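Local coordinates for protein hydrogenase maturation factor (Thermoanaerobacter tengcongensis, PDB 3VTH) that probably uses ATP and carbamoyl phosphate to carbamoylate the C-terminal cysteine of HypE during maturation of [NiFe]-hydrogenases, at residues G24-V29 with F93-S98; I14-I19 with L49-E54; I149-A154 with H180-A185; N31-Y36 with E61-E66. All coordinates share one frame; numbering follows the deposited sequence.

Contact 1: residues G24-V29 with F93-S98. With PO4 (phosphate ion), chain E.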
loop_
_atom_site.group_PDB
_atom_site.type_symbol
_atom_site.label_atom_id
_atom_site.label_comp_id
_atom_site.label_asym_id
_atom_site.label_seq_id
_atom_site.Cartn_x
_atom_site.Cartn_y
_atom_site.Cartn_z
ATOM N N GLY A 24 -17.004 1.739 17.810
ATOM C CA GLY A 24 -18.106 2.234 18.645
ATOM C C GLY A 24 -19.455 1.657 18.255
ATOM O O GLY A 24 -20.497 2.295 18.460
ATOM N N PHE A 25 -19.452 0.436 17.726
ATOM C CA PHE A 25 -20.706 -0.225 17.386
ATOM C C PHE A 25 -21.540 -0.618 18.616
ATOM O O PHE A 25 -22.763 -0.526 18.589
ATOM C CB PHE A 25 -20.463 -1.432 16.486
ATOM C CG PHE A 25 -21.326 -1.462 15.250
ATOM C CD1 PHE A 25 -20.764 -1.751 14.007
ATOM C CD2 PHE A 25 -22.701 -1.211 15.328
ATOM C CE1 PHE A 25 -21.559 -1.804 12.846
ATOM C CE2 PHE A 25 -23.514 -1.262 14.178
ATOM C CZ PHE A 25 -22.943 -1.556 12.938
ATOM N N ARG A 26 -20.890 -1.053 19.686
ATOM C CA ARG A 26 -21.614 -1.398 20.913
ATOM C C ARG A 26 -22.337 -0.191 21.521
ATOM O O ARG A 26 -23.544 -0.267 21.722
ATOM C CB ARG A 26 -20.726 -2.148 21.915
ATOM C CG ARG A 26 -20.433 -3.599 21.463
ATOM C CD ARG A 26 -19.356 -4.251 22.293
ATOM N NE ARG A 26 -18.026 -3.676 22.018
ATOM C CZ ARG A 26 -16.903 -4.032 22.641
ATOM N NH1 ARG A 26 -16.923 -4.979 23.589
ATOM N NH2 ARG A 26 -15.749 -3.451 22.303
ATOM N N PRO A 27 -21.629 0.942 21.754
ATOM C CA PRO A 27 -22.372 2.107 22.263
ATOM C C PRO A 27 -23.444 2.645 21.301
ATOM O O PRO A 27 -24.507 3.060 21.760
ATOM C CB PRO A 27 -21.279 3.170 22.507
ATOM C CG PRO A 27 -20.059 2.676 21.796
ATOM C CD PRO A 27 -20.166 1.172 21.800
ATOM N N PHE A 28 -23.163 2.634 19.996
ATOM C CA PHE A 28 -24.145 3.001 18.980
ATOM C C PHE A 28 -25.438 2.153 19.122
ATOM O O PHE A 28 -26.535 2.691 19.189
ATOM C CB PHE A 28 -23.521 2.843 17.577
ATOM C CG PHE A 28 -24.484 3.082 16.436
ATOM C CD1 PHE A 28 -24.827 2.051 15.580
ATOM C CD2 PHE A 28 -25.046 4.336 16.230
ATOM C CE1 PHE A 28 -25.720 2.255 14.520
ATOM C CE2 PHE A 28 -25.945 4.552 15.173
ATOM C CZ PHE A 28 -26.270 3.504 14.312
ATOM N N VAL A 29 -25.288 0.836 19.204
ATOM C CA VAL A 29 -26.452 -0.061 19.304
ATOM C C VAL A 29 -27.202 0.194 20.598
ATOM O O VAL A 29 -28.430 0.251 20.606
ATOM C CB VAL A 29 -26.022 -1.548 19.149
ATOM C CG1 VAL A 29 -27.086 -2.530 19.676
ATOM C CG2 VAL A 29 -25.698 -1.831 17.668
ATOM N N PHE A 93 -31.973 -3.124 28.251
ATOM C CA PHE A 93 -30.973 -3.347 27.220
ATOM C C PHE A 93 -29.578 -3.089 27.778
ATOM O O PHE A 93 -29.366 -2.092 28.457
ATOM C CB PHE A 93 -31.211 -2.474 25.983
ATOM C CG PHE A 93 -30.373 -2.890 24.813
ATOM C CD1 PHE A 93 -29.092 -2.404 24.655
ATOM C CD2 PHE A 93 -30.853 -3.825 23.898
ATOM C CE1 PHE A 93 -28.306 -2.823 23.596
ATOM C CE2 PHE A 93 -30.061 -4.249 22.829
ATOM C CZ PHE A 93 -28.796 -3.744 22.691
ATOM N N LYS A 94 -28.641 -3.994 27.502
ATOM C CA LYS A 94 -27.291 -3.906 28.066
ATOM C C LYS A 94 -26.220 -4.282 27.049
ATOM O O LYS A 94 -26.433 -5.169 26.210
ATOM C CB LYS A 94 -27.152 -4.820 29.295
ATOM C CG LYS A 94 -27.865 -4.331 30.567
ATOM C CD LYS A 94 -27.683 -5.348 31.704
ATOM C CE LYS A 94 -27.963 -4.735 33.075
ATOM N NZ LYS A 94 -26.920 -3.714 33.452
ATOM N N ILE A 95 -25.078 -3.597 27.112
ATOM C CA ILE A 95 -23.859 -4.087 26.472
ATOM C C ILE A 95 -23.266 -5.122 27.426
ATOM O O ILE A 95 -23.070 -4.823 28.616
ATOM C CB ILE A 95 -22.817 -2.950 26.231
ATOM C CG1 ILE A 95 -23.433 -1.818 25.394
ATOM C CG2 ILE A 95 -21.544 -3.510 25.565
ATOM C CD1 ILE A 95 -22.592 -0.519 25.368
ATOM N N VAL A 96 -23.004 -6.333 26.924
ATOM C CA VAL A 96 -22.461 -7.406 27.772
ATOM C C VAL A 96 -21.052 -7.829 27.348
ATOM O O VAL A 96 -20.536 -7.331 26.341
ATOM C CB VAL A 96 -23.426 -8.644 27.887
ATOM C CG1 VAL A 96 -24.788 -8.210 28.413
ATOM C CG2 VAL A 96 -23.570 -9.370 26.556
ATOM N N GLY A 97 -20.445 -8.726 28.135
ATOM C CA GLY A 97 -19.077 -9.199 27.895
ATOM C C GLY A 97 -18.923 -9.875 26.542
ATOM O O GLY A 97 -19.866 -10.477 26.039
ATOM N N SER A 98 -17.732 -9.753 25.948
ATOM C CA SER A 98 -17.449 -10.365 24.650
ATOM C C SER A 98 -17.375 -11.896 24.741
ATOM O O SER A 98 -17.028 -12.439 25.782
ATOM C CB SER A 98 -16.140 -9.821 24.089
ATOM O OG SER A 98 -16.271 -8.442 23.802
HETATM P P PO4 E . -16.772 -1.369 19.448
HETATM O O1 PO4 E . -15.934 -0.130 19.604
HETATM O O2 PO4 E . -17.369 -1.430 18.064
HETATM O O3 PO4 E . -15.884 -2.568 19.625
HETATM O O4 PO4 E . -17.889 -1.367 20.474
HETATM O O HOH W 1 -18.838 -7.186 24.183
#
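The side chain of Arg26 crosses that of Ile95 at about a right angle, at the start of the first helix of the acylphosphatase domain. Ile95 CG2 rests 4.0 Å from Arg26 CB, and Ile95 CD1 lies against the Arg26 carbonyl. One turn on, Val29 CG1 touches Phe93 CZ at 3.7 Å. The Arg26 chain bends at chi3 (-71°), which brings the edge of its guanidinium to a phosphate whose P lies in the guanidinium plane. Arg26 NE binds phosphate O4 at 2.8 Å, and Arg26 NH2 binds O3. The backbone N of Arg26 also reaches O4, while Gly24 N and Phe25 N hold other oxygens. The ion probably came from the crystallisation liquor, but the N-H groups around it are consistent with the predicted active-site role of Arg26. Asp152 pairs with Arg26 NH1 and is also hydrogen-bonded to Ser98 OG, so it ties the guanidinium to the end of 93-98. With an alanine here in place of Arg26, the phosphate would probably lose its two guanidinium bonds and Asp152 its charged mate. A water also bridges the segments. It accepts from Arg26 NH1 at 3.0 Å, gives one hydrogen to Ser98 OG, and gives the other to Val96 O at 2.7 Å.

Contact 2: residues I14-I19 with L49-E54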
loop_
_atom_site.group_PDB
_atom_site.type_symbol
_atom_site.label_atom_id
_atom_site.label_comp_id
_atom_site.label_asym_id
_atom_site.label_seq_id
_atom_site.Cartn_x
_atom_site.Cartn_y
_atom_site.Cartn_z
ATOM N N ILE A 14 -29.603 -10.428 15.563
ATOM C CA ILE A 14 -28.953 -9.723 14.462
ATOM C C ILE A 14 -27.430 -9.900 14.550
ATOM O O ILE A 14 -26.822 -9.599 15.573
ATOM C CB ILE A 14 -29.331 -8.209 14.445
ATOM C CG1 ILE A 14 -30.859 -8.026 14.371
ATOM C CG2 ILE A 14 -28.648 -7.481 13.259
ATOM C CD1 ILE A 14 -31.362 -6.657 14.850
ATOM N N ASN A 15 -26.827 -10.406 13.481
ATOM C CA ASN A 15 -25.369 -10.542 13.402
ATOM C C ASN A 15 -24.855 -9.639 12.304
ATOM O O ASN A 15 -25.404 -9.622 11.191
ATOM C CB ASN A 15 -24.975 -11.987 13.094
ATOM C CG ASN A 15 -25.325 -12.922 14.211
ATOM O OD1 ASN A 15 -24.541 -13.109 15.144
ATOM N ND2 ASN A 15 -26.512 -13.496 14.150
ATOM N N ILE A 16 -23.818 -8.875 12.624
ATOM C CA ILE A 16 -23.250 -7.938 11.673
ATOM C C ILE A 16 -21.782 -8.309 11.442
ATOM O O ILE A 16 -21.047 -8.576 12.399
ATOM C CB ILE A 16 -23.394 -6.493 12.166
ATOM C CG1 ILE A 16 -24.840 -6.248 12.658
ATOM C CG2 ILE A 16 -22.924 -5.481 11.067
ATOM C CD1 ILE A 16 -25.185 -4.824 12.918
ATOM N N PHE A 17 -21.382 -8.342 10.171
ATOM C CA PHE A 17 -20.068 -8.825 9.767
ATOM C C PHE A 17 -19.310 -7.761 8.985
ATOM O O PHE A 17 -19.922 -6.948 8.300
ATOM C CB PHE A 17 -20.212 -10.078 8.883
ATOM C CG PHE A 17 -20.996 -11.192 9.530
ATOM C CD1 PHE A 17 -22.315 -11.428 9.175
ATOM C CD2 PHE A 17 -20.416 -11.991 10.507
ATOM C CE1 PHE A 17 -23.054 -12.468 9.775
ATOM C CE2 PHE A 17 -21.135 -13.027 11.117
ATOM C CZ PHE A 17 -22.460 -13.267 10.747
ATOM N N GLY A 18 -17.980 -7.820 9.055
ATOM C CA GLY A 18 -17.094 -6.872 8.373
ATOM C C GLY A 18 -16.197 -6.192 9.389
ATOM O O GLY A 18 -15.871 -6.769 10.428
ATOM N N ILE A 19 -15.763 -4.970 9.087
ATOM C CA ILE A 19 -15.073 -4.175 10.092
ATOM C C ILE A 19 -16.160 -3.578 10.994
ATOM O O ILE A 19 -16.769 -2.555 10.679
ATOM C CB ILE A 19 -14.157 -3.097 9.477
ATOM C CG1 ILE A 19 -13.093 -3.763 8.576
ATOM C CG2 ILE A 19 -13.510 -2.220 10.600
ATOM C CD1 ILE A 19 -12.170 -2.779 7.819
ATOM N N LEU A 49 -20.333 -8.703 15.339
ATOM C CA LEU A 49 -21.205 -8.092 16.321
ATOM C C LEU A 49 -22.469 -8.925 16.436
ATOM O O LEU A 49 -23.040 -9.340 15.424
ATOM C CB LEU A 49 -21.511 -6.638 15.939
ATOM C CG LEU A 49 -22.340 -5.858 16.968
ATOM C CD1 LEU A 49 -21.478 -5.384 18.133
ATOM C CD2 LEU A 49 -23.039 -4.704 16.296
ATOM N N TYR A 50 -22.853 -9.208 17.674
ATOM C CA TYR A 50 -24.050 -9.973 17.996
ATOM C C TYR A 50 -25.061 -9.109 18.770
ATOM O O TYR A 50 -24.717 -8.446 19.773
ATOM C CB TYR A 50 -23.655 -11.185 18.831
ATOM C CG TYR A 50 -24.797 -12.093 19.232
ATOM C CD1 TYR A 50 -25.655 -11.752 20.271
ATOM C CD2 TYR A 50 -25.000 -13.303 18.579
ATOM C CE1 TYR A 50 -26.691 -12.608 20.659
ATOM C CE2 TYR A 50 -26.033 -14.152 18.942
ATOM C CZ TYR A 50 -26.870 -13.799 19.985
ATOM O OH TYR A 50 -27.884 -14.644 20.339
ATOM N N ILE A 51 -26.310 -9.143 18.317
ATOM C CA ILE A 51 -27.396 -8.356 18.914
ATOM C C ILE A 51 -28.626 -9.230 19.109
ATOM O O ILE A 51 -28.967 -10.028 18.234
ATOM C CB ILE A 51 -27.808 -7.161 18.010
ATOM C CG1 ILE A 51 -26.628 -6.216 17.744
ATOM C CG2 ILE A 51 -28.966 -6.358 18.639
ATOM C CD1 ILE A 51 -26.823 -5.333 16.503
ATOM N N GLU A 52 -29.271 -9.077 20.264
ATOM C CA GLU A 52 -30.614 -9.611 20.515
ATOM C C GLU A 52 -31.485 -8.430 20.931
ATOM O O GLU A 52 -31.148 -7.720 21.889
ATOM C CB GLU A 52 -30.602 -10.634 21.652
ATOM C CG GLU A 52 -29.891 -11.947 21.328
ATOM C CD GLU A 52 -29.988 -13.000 22.442
ATOM O OE1 GLU A 52 -30.866 -12.886 23.329
ATOM O OE2 GLU A 52 -29.175 -13.959 22.418
ATOM N N VAL A 53 -32.574 -8.197 20.199
ATOM C CA VAL A 53 -33.520 -7.124 20.550
ATOM C C VAL A 53 -34.927 -7.686 20.663
ATOM O O VAL A 53 -35.308 -8.570 19.887
ATOM C CB VAL A 53 -33.503 -5.936 19.542
ATOM C CG1 VAL A 53 -32.266 -5.057 19.761
ATOM C CG2 VAL A 53 -33.556 -6.435 18.089
ATOM N N GLU A 54 -35.665 -7.188 21.655
ATOM C CA GLU A 54 -37.067 -7.527 21.875
ATOM C C GLU A 54 -37.846 -6.235 22.009
ATOM O O GLU A 54 -37.439 -5.344 22.758
ATOM C CB GLU A 54 -37.258 -8.348 23.166
ATOM C CG GLU A 54 -36.306 -9.527 23.269
ATOM C CD GLU A 54 -36.608 -10.476 24.411
ATOM O OE1 GLU A 54 -36.202 -11.649 24.275
ATOM O OE2 GLU A 54 -37.221 -10.070 25.432
#
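Leu49 and Ile16 form a hydrogen-bonded antiparallel pair, with Ile16 N to Leu49 O at 2.9 Å and Leu49 N to Ile16 O at 3.0 Å. Their side chains lie side by side, and Leu49 CD2 meets Ile16 CD1 at 4.0 Å. Leu49 O also takes a CA-H contact from Asn15. Tyr50 comes next, opposite Asn15 in a non-hydrogen-bonded pair on the other face of the sheet. With CG anti to the backbone N (chi1 -179°), its ring runs along the strand, and Tyr50 OH donates to Glu52 OE2 at 2.5 Å, two residues along on the same face. Ile51 pairs with Ile14 through two backbone bonds, the straighter from Ile14 N to Ile51 O (172° at the hydrogen). Ile51 CD1 reaches Ile16 CD1, so the isoleucines and Leu49 make one apolar patch. Glu52 turns away from strand 10-17, and its OE1 meets Lys88 and Tyr90. Val53 CG2 extends the patch to Ile14 CD1 at 3.9 Å. These are central strands of the acylphosphatase sheet. Strand 76-85 flanks 10-17, strand 39-45 flanks 48-55, and helices 25-35 and 57-69 pack on the isoleucine face through Phe25, Val29, Phe63 and Ile64.

Contact 3: residues I149-A154 with H180-A185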
loop_
_atom_site.group_PDB
_atom_site.type_symbol
_atom_site.label_atom_id
_atom_site.label_comp_id
_atom_site.label_asym_id
_atom_site.label_seq_id
_atom_site.Cartn_x
_atom_site.Cartn_y
_atom_site.Cartn_z
ATOM N N ILE A 149 -8.602 -10.737 19.057
ATOM C CA ILE A 149 -10.015 -10.368 18.995
ATOM C C ILE A 149 -10.755 -11.368 19.869
ATOM O O ILE A 149 -10.156 -12.373 20.249
ATOM C CB ILE A 149 -10.552 -10.365 17.531
ATOM C CG1 ILE A 149 -10.389 -11.741 16.844
ATOM C CG2 ILE A 149 -9.854 -9.291 16.737
ATOM C CD1 ILE A 149 -11.474 -12.769 17.201
ATOM N N PRO A 150 -12.040 -11.103 20.224
ATOM C CA PRO A 150 -12.875 -9.938 19.951
ATOM C C PRO A 150 -12.245 -8.675 20.524
ATOM O O PRO A 150 -11.663 -8.713 21.622
ATOM C CB PRO A 150 -14.178 -10.246 20.692
ATOM C CG PRO A 150 -14.220 -11.698 20.844
ATOM C CD PRO A 150 -12.780 -12.148 20.953
ATOM N N TYR A 151 -12.351 -7.581 19.776
ATOM C CA TYR A 151 -11.771 -6.302 20.190
ATOM C C TYR A 151 -12.336 -5.865 21.545
ATOM O O TYR A 151 -13.548 -5.835 21.742
ATOM C CB TYR A 151 -12.025 -5.238 19.122
ATOM C CG TYR A 151 -11.606 -3.830 19.500
ATOM C CD1 TYR A 151 -12.536 -2.919 19.996
ATOM C CD2 TYR A 151 -10.285 -3.410 19.346
ATOM C CE1 TYR A 151 -12.162 -1.613 20.338
ATOM C CE2 TYR A 151 -9.894 -2.103 19.671
ATOM C CZ TYR A 151 -10.842 -1.216 20.159
ATOM O OH TYR A 151 -10.482 0.072 20.478
ATOM N N ASP A 152 -11.431 -5.582 22.481
ATOM C CA ASP A 152 -11.744 -5.017 23.783
ATOM C C ASP A 152 -10.442 -4.419 24.298
ATOM O O ASP A 152 -9.378 -4.840 23.884
ATOM C CB ASP A 152 -12.194 -6.110 24.764
ATOM C CG ASP A 152 -13.685 -6.368 24.711
ATOM O OD1 ASP A 152 -14.477 -5.397 24.713
ATOM O OD2 ASP A 152 -14.065 -7.550 24.672
ATOM N N ARG A 153 -10.526 -3.474 25.227
ATOM C CA ARG A 153 -9.329 -2.847 25.805
ATOM C C ARG A 153 -8.301 -3.873 26.301
ATOM O O ARG A 153 -7.099 -3.694 26.102
ATOM C CB ARG A 153 -9.723 -1.922 26.970
ATOM C CG ARG A 153 -8.607 -0.938 27.421
ATOM C CD ARG A 153 -9.076 -0.277 28.718
ATOM N NE ARG A 153 -8.198 0.775 29.227
ATOM C CZ ARG A 153 -8.347 2.075 28.967
ATOM N NH1 ARG A 153 -9.311 2.502 28.143
ATOM N NH2 ARG A 153 -7.522 2.956 29.520
ATOM N N ALA A 154 -8.781 -4.931 26.961
ATOM C CA ALA A 154 -7.927 -5.972 27.523
ATOM C C ALA A 154 -7.105 -6.723 26.467
ATOM O O ALA A 154 -6.125 -7.388 26.807
ATOM C CB ALA A 154 -8.770 -6.978 28.358
ATOM N N HIS A 180 -18.579 3.664 26.576
ATOM C CA HIS A 180 -17.992 2.397 26.116
ATOM C C HIS A 180 -16.934 2.532 25.015
ATOM O O HIS A 180 -16.850 1.691 24.102
ATOM C CB HIS A 180 -19.097 1.409 25.720
ATOM C CG HIS A 180 -19.689 0.693 26.892
ATOM N ND1 HIS A 180 -19.528 -0.661 27.094
ATOM C CD2 HIS A 180 -20.396 1.152 27.956
ATOM C CE1 HIS A 180 -20.146 -1.014 28.208
ATOM N NE2 HIS A 180 -20.678 0.068 28.752
ATOM N N ALA A 181 -16.124 3.586 25.104
ATOM C CA ALA A 181 -14.994 3.752 24.204
ATOM C C ALA A 181 -13.827 2.935 24.734
ATOM O O ALA A 181 -13.219 3.301 25.737
ATOM C CB ALA A 181 -14.606 5.238 24.064
ATOM N N GLN A 182 -13.514 1.831 24.057
ATOM C CA GLN A 182 -12.476 0.911 24.538
ATOM C C GLN A 182 -11.108 1.558 24.808
ATOM O O GLN A 182 -10.458 1.183 25.770
ATOM C CB GLN A 182 -12.332 -0.318 23.621
ATOM C CG GLN A 182 -13.560 -1.251 23.640
ATOM C CD GLN A 182 -13.927 -1.690 25.050
ATOM O OE1 GLN A 182 -13.103 -2.256 25.787
ATOM N NE2 GLN A 182 -15.165 -1.421 25.436
ATOM N N PRO A 183 -10.671 2.524 23.974
ATOM C CA PRO A 183 -9.366 3.124 24.249
ATOM C C PRO A 183 -9.353 4.374 25.158
ATOM O O PRO A 183 -8.312 5.013 25.283
ATOM C CB PRO A 183 -8.867 3.506 22.864
ATOM C CG PRO A 183 -10.105 3.804 22.080
ATOM C CD PRO A 183 -11.221 2.966 22.677
ATOM N N VAL A 184 -10.473 4.716 25.787
ATOM C CA VAL A 184 -10.556 5.961 26.579
ATOM C C VAL A 184 -9.433 6.104 27.636
ATOM O O VAL A 184 -9.179 5.195 28.442
ATOM C CB VAL A 184 -11.960 6.142 27.243
ATOM C CG1 VAL A 184 -12.243 5.039 28.260
ATOM C CG2 VAL A 184 -12.084 7.520 27.902
ATOM N N ALA A 185 -8.766 7.251 27.613
ATOM C CA ALA A 185 -7.695 7.553 28.560
ATOM C C ALA A 185 -7.495 9.054 28.596
ATOM O O ALA A 185 -8.105 9.779 27.795
ATOM C CB ALA A 185 -6.392 6.848 28.141
#
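Arg153 meets 180-185 with both its backbone and its guanidinium. Its backbone N donates to Gln182 OE1 at 2.9 Å, in the amide plane and on a lone pair. Gln182 bends at chi2 (-54°), which brings its amide back to this N-H, and the other end of the amide, NE2, is hydrogen-bonded to Tyr171 OH. The Arg153 chain is extended from CG to NE and runs past the Gln182 carbonyl. At its end NH1 and NH2 both grip Val184 O from the same face of that carbonyl, with NH1 at 2.7 Å. NH1 also donates to Gln182 O at 2.9 Å, from above the carbonyl plane. NH2 has a further acceptor in Phe161 O. Two carbonyls of the type I turn Ala181-Val184 thus end on one guanidinium, while Val184 N closes the turn on Ala181 O. Asp152 and Gln182 lie side by side without bonding. The carboxylate is satisfied by Arg26 and Ser98. The Tyr151 side chain runs alongside that of Gln182 but points the other way, its CE1 3.5 Å from Gln182 CB, with ring and amide planes 83° apart. The contact joins the loop before helix 165-171 to the second zinc finger. Val184 packs on that helix, and Tyr151 and Gln182 rest on Arg26 of helix 25-35.

Contact 4: residues N31-Y36 with E61-E66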
loop_
_atom_site.group_PDB
_atom_site.type_symbol
_atom_site.label_atom_id
_atom_site.label_comp_id
_atom_site.label_asym_id
_atom_site.label_seq_id
_atom_site.Cartn_x
_atom_site.Cartn_y
_atom_site.Cartn_z
ATOM N N ASN A 31 -27.479 2.910 22.235
ATOM C CA ASN A 31 -28.188 4.177 22.188
ATOM C C ASN A 31 -29.419 4.119 21.284
ATOM O O ASN A 31 -30.469 4.632 21.659
ATOM C CB ASN A 31 -27.236 5.328 21.833
ATOM C CG ASN A 31 -26.267 5.663 22.975
ATOM O OD1 ASN A 31 -25.041 5.668 22.792
ATOM N ND2 ASN A 31 -26.812 5.936 24.157
ATOM N N ILE A 32 -29.322 3.468 20.127
ATOM C CA ILE A 32 -30.507 3.352 19.277
ATOM C C ILE A 32 -31.516 2.323 19.838
ATOM O O ILE A 32 -32.734 2.500 19.707
ATOM C CB ILE A 32 -30.166 3.147 17.769
ATOM C CG1 ILE A 32 -29.349 1.878 17.536
ATOM C CG2 ILE A 32 -29.376 4.364 17.226
ATOM C CD1 ILE A 32 -29.370 1.404 16.081
ATOM N N ALA A 33 -31.027 1.297 20.534
ATOM C CA ALA A 33 -31.944 0.360 21.210
ATOM C C ALA A 33 -32.782 1.090 22.272
ATOM O O ALA A 33 -33.990 0.855 22.387
ATOM C CB ALA A 33 -31.186 -0.792 21.835
ATOM N N GLN A 34 -32.147 1.980 23.035
ATOM C CA GLN A 34 -32.876 2.790 24.026
ATOM C C GLN A 34 -33.872 3.733 23.342
ATOM O O GLN A 34 -34.999 3.915 23.806
ATOM C CB GLN A 34 -31.912 3.589 24.909
ATOM C CG GLN A 34 -30.858 2.752 25.600
ATOM C CD GLN A 34 -31.142 2.511 27.066
ATOM O OE1 GLN A 34 -31.172 3.452 27.866
ATOM N NE2 GLN A 34 -31.306 1.249 27.440
ATOM N N LYS A 35 -33.448 4.310 22.226
ATOM C CA LYS A 35 -34.259 5.256 21.463
ATOM C C LYS A 35 -35.561 4.609 21.005
ATOM O O LYS A 35 -36.618 5.236 21.040
ATOM C CB LYS A 35 -33.481 5.722 20.239
ATOM C CG LYS A 35 -34.078 6.905 19.506
ATOM C CD LYS A 35 -33.303 7.152 18.223
ATOM C CE LYS A 35 -34.013 8.164 17.318
ATOM N NZ LYS A 35 -33.304 8.208 16.002
ATOM N N TYR A 36 -35.475 3.356 20.569
ATOM C CA TYR A 36 -36.643 2.639 20.076
ATOM C C TYR A 36 -37.231 1.682 21.114
ATOM O O TYR A 36 -37.941 0.739 20.772
ATOM C CB TYR A 36 -36.296 1.922 18.758
ATOM C CG TYR A 36 -35.903 2.888 17.660
ATOM C CD1 TYR A 36 -36.825 3.811 17.157
ATOM C CD2 TYR A 36 -34.614 2.886 17.131
ATOM C CE1 TYR A 36 -36.467 4.715 16.149
ATOM C CE2 TYR A 36 -34.244 3.789 16.126
ATOM C CZ TYR A 36 -35.184 4.695 15.645
ATOM O OH TYR A 36 -34.833 5.578 14.657
ATOM N N GLU A 61 -37.847 -2.688 13.403
ATOM C CA GLU A 61 -37.598 -2.280 12.022
ATOM C C GLU A 61 -36.853 -0.937 11.913
ATOM O O GLU A 61 -35.931 -0.799 11.115
ATOM C CB GLU A 61 -38.888 -2.265 11.192
ATOM C CG GLU A 61 -39.472 -3.663 10.904
ATOM C CD GLU A 61 -38.535 -4.600 10.113
ATOM O OE1 GLU A 61 -38.885 -5.793 9.968
ATOM O OE2 GLU A 61 -37.459 -4.164 9.630
ATOM N N ALA A 62 -37.278 0.040 12.704
ATOM C CA ALA A 62 -36.620 1.350 12.767
ATOM C C ALA A 62 -35.165 1.247 13.265
ATOM O O ALA A 62 -34.265 1.894 12.733
ATOM C CB ALA A 62 -37.440 2.307 13.637
ATOM N N PHE A 63 -34.948 0.421 14.281
ATOM C CA PHE A 63 -33.603 0.100 14.787
ATOM C C PHE A 63 -32.703 -0.488 13.675
ATOM O O PHE A 63 -31.564 -0.038 13.474
ATOM C CB PHE A 63 -33.767 -0.856 15.982
ATOM C CG PHE A 63 -32.495 -1.468 16.499
ATOM C CD1 PHE A 63 -32.101 -2.732 16.082
ATOM C CD2 PHE A 63 -31.753 -0.828 17.490
ATOM C CE1 PHE A 63 -30.947 -3.328 16.599
ATOM C CE2 PHE A 63 -30.609 -1.418 18.016
ATOM C CZ PHE A 63 -30.200 -2.665 17.565
ATOM N N ILE A 64 -33.223 -1.470 12.938
ATOM C CA ILE A 64 -32.459 -2.092 11.848
ATOM C C ILE A 64 -32.138 -1.067 10.751
ATOM O O ILE A 64 -31.015 -1.016 10.246
ATOM C CB ILE A 64 -33.194 -3.324 11.265
ATOM C CG1 ILE A 64 -33.228 -4.469 12.285
ATOM C CG2 ILE A 64 -32.553 -3.783 9.956
ATOM C CD1 ILE A 64 -34.117 -5.671 11.848
ATOM N N ARG A 65 -33.132 -0.252 10.408
ATOM C CA ARG A 65 -32.982 0.810 9.414
ATOM C C ARG A 65 -31.905 1.821 9.826
ATOM O O ARG A 65 -31.125 2.264 8.984
ATOM C CB ARG A 65 -34.321 1.516 9.210
ATOM C CG ARG A 65 -34.459 2.301 7.925
ATOM C CD ARG A 65 -35.940 2.678 7.663
ATOM N NE ARG A 65 -36.487 3.526 8.728
ATOM C CZ ARG A 65 -37.535 3.223 9.502
ATOM N NH1 ARG A 65 -38.213 2.083 9.344
ATOM N NH2 ARG A 65 -37.924 4.089 10.435
ATOM N N GLU A 66 -31.860 2.180 11.111
ATOM C CA GLU A 66 -30.803 3.080 11.604
ATOM C C GLU A 66 -29.416 2.476 11.424
ATOM O O GLU A 66 -28.492 3.166 10.999
ATOM C CB GLU A 66 -31.016 3.483 13.061
ATOM C CG GLU A 66 -31.671 4.848 13.248
ATOM C CD GLU A 66 -30.662 5.986 13.199
ATOM O OE1 GLU A 66 -29.817 6.073 14.116
ATOM O OE2 GLU A 66 -30.716 6.799 12.247
#
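Ala62 O accepts the helical bond of Glu66 N at 2.9 Å, and Tyr36 lies against both of these residues. Ala62 CB makes a CH-pi contact over one face of the tyrosine ring, 3.9 Å from its centroid. Lys35 CD lies over the opposite face, toward its rim. Glu66 CG comes in at the ring edge, 3.5 Å from Tyr36 OH. Glu66 OE1 is opposite in charge to Lys35 NZ but 4.5 Å away, beyond a salt bridge. Deeper in, Ile32 crosses Phe63 at about a right angle. Its CG1 sits between backbone N and carbonyl carbon (chi1 60°), which sets CD1 3.6 Å from Phe63 CD2. Ala33 CB touches the same ring at CE2. A serine in place of Tyr36 would probably open a gap beside Ala62 and leave its methyl without the ring it faces. The axes of the two short helical segments come within 9.6 Å, their directions 150° apart, the near-antiparallel helix pair on one face of the sheet in the ferredoxin-like acylphosphatase fold.

Contacts 1, 2 and 4 belong to the acylphosphatase domain, with centres 10 to 13 Å apart. Contact 2 lies within the five-stranded sheet. Contact 1 sets helix 25-35 against strand 93-95 at one edge of the sheet, and contact 4 sets the same helix against helix 57-69. Phe63 of contact 4 touches both others: Val29 of contact 1, and Ile14, Ile51 and Val53 of contact 2. Along the chain, contacts 1 and 2 alternate, contact 4 falls between the segments of contact 1, and contact 3 follows all. Contact 3 brings the loop between the two finger sequences, with part of the second finger, to the phosphate site. Asp152 binds Arg26 and Ser98, consistent with this region helping to shape the predicted active site.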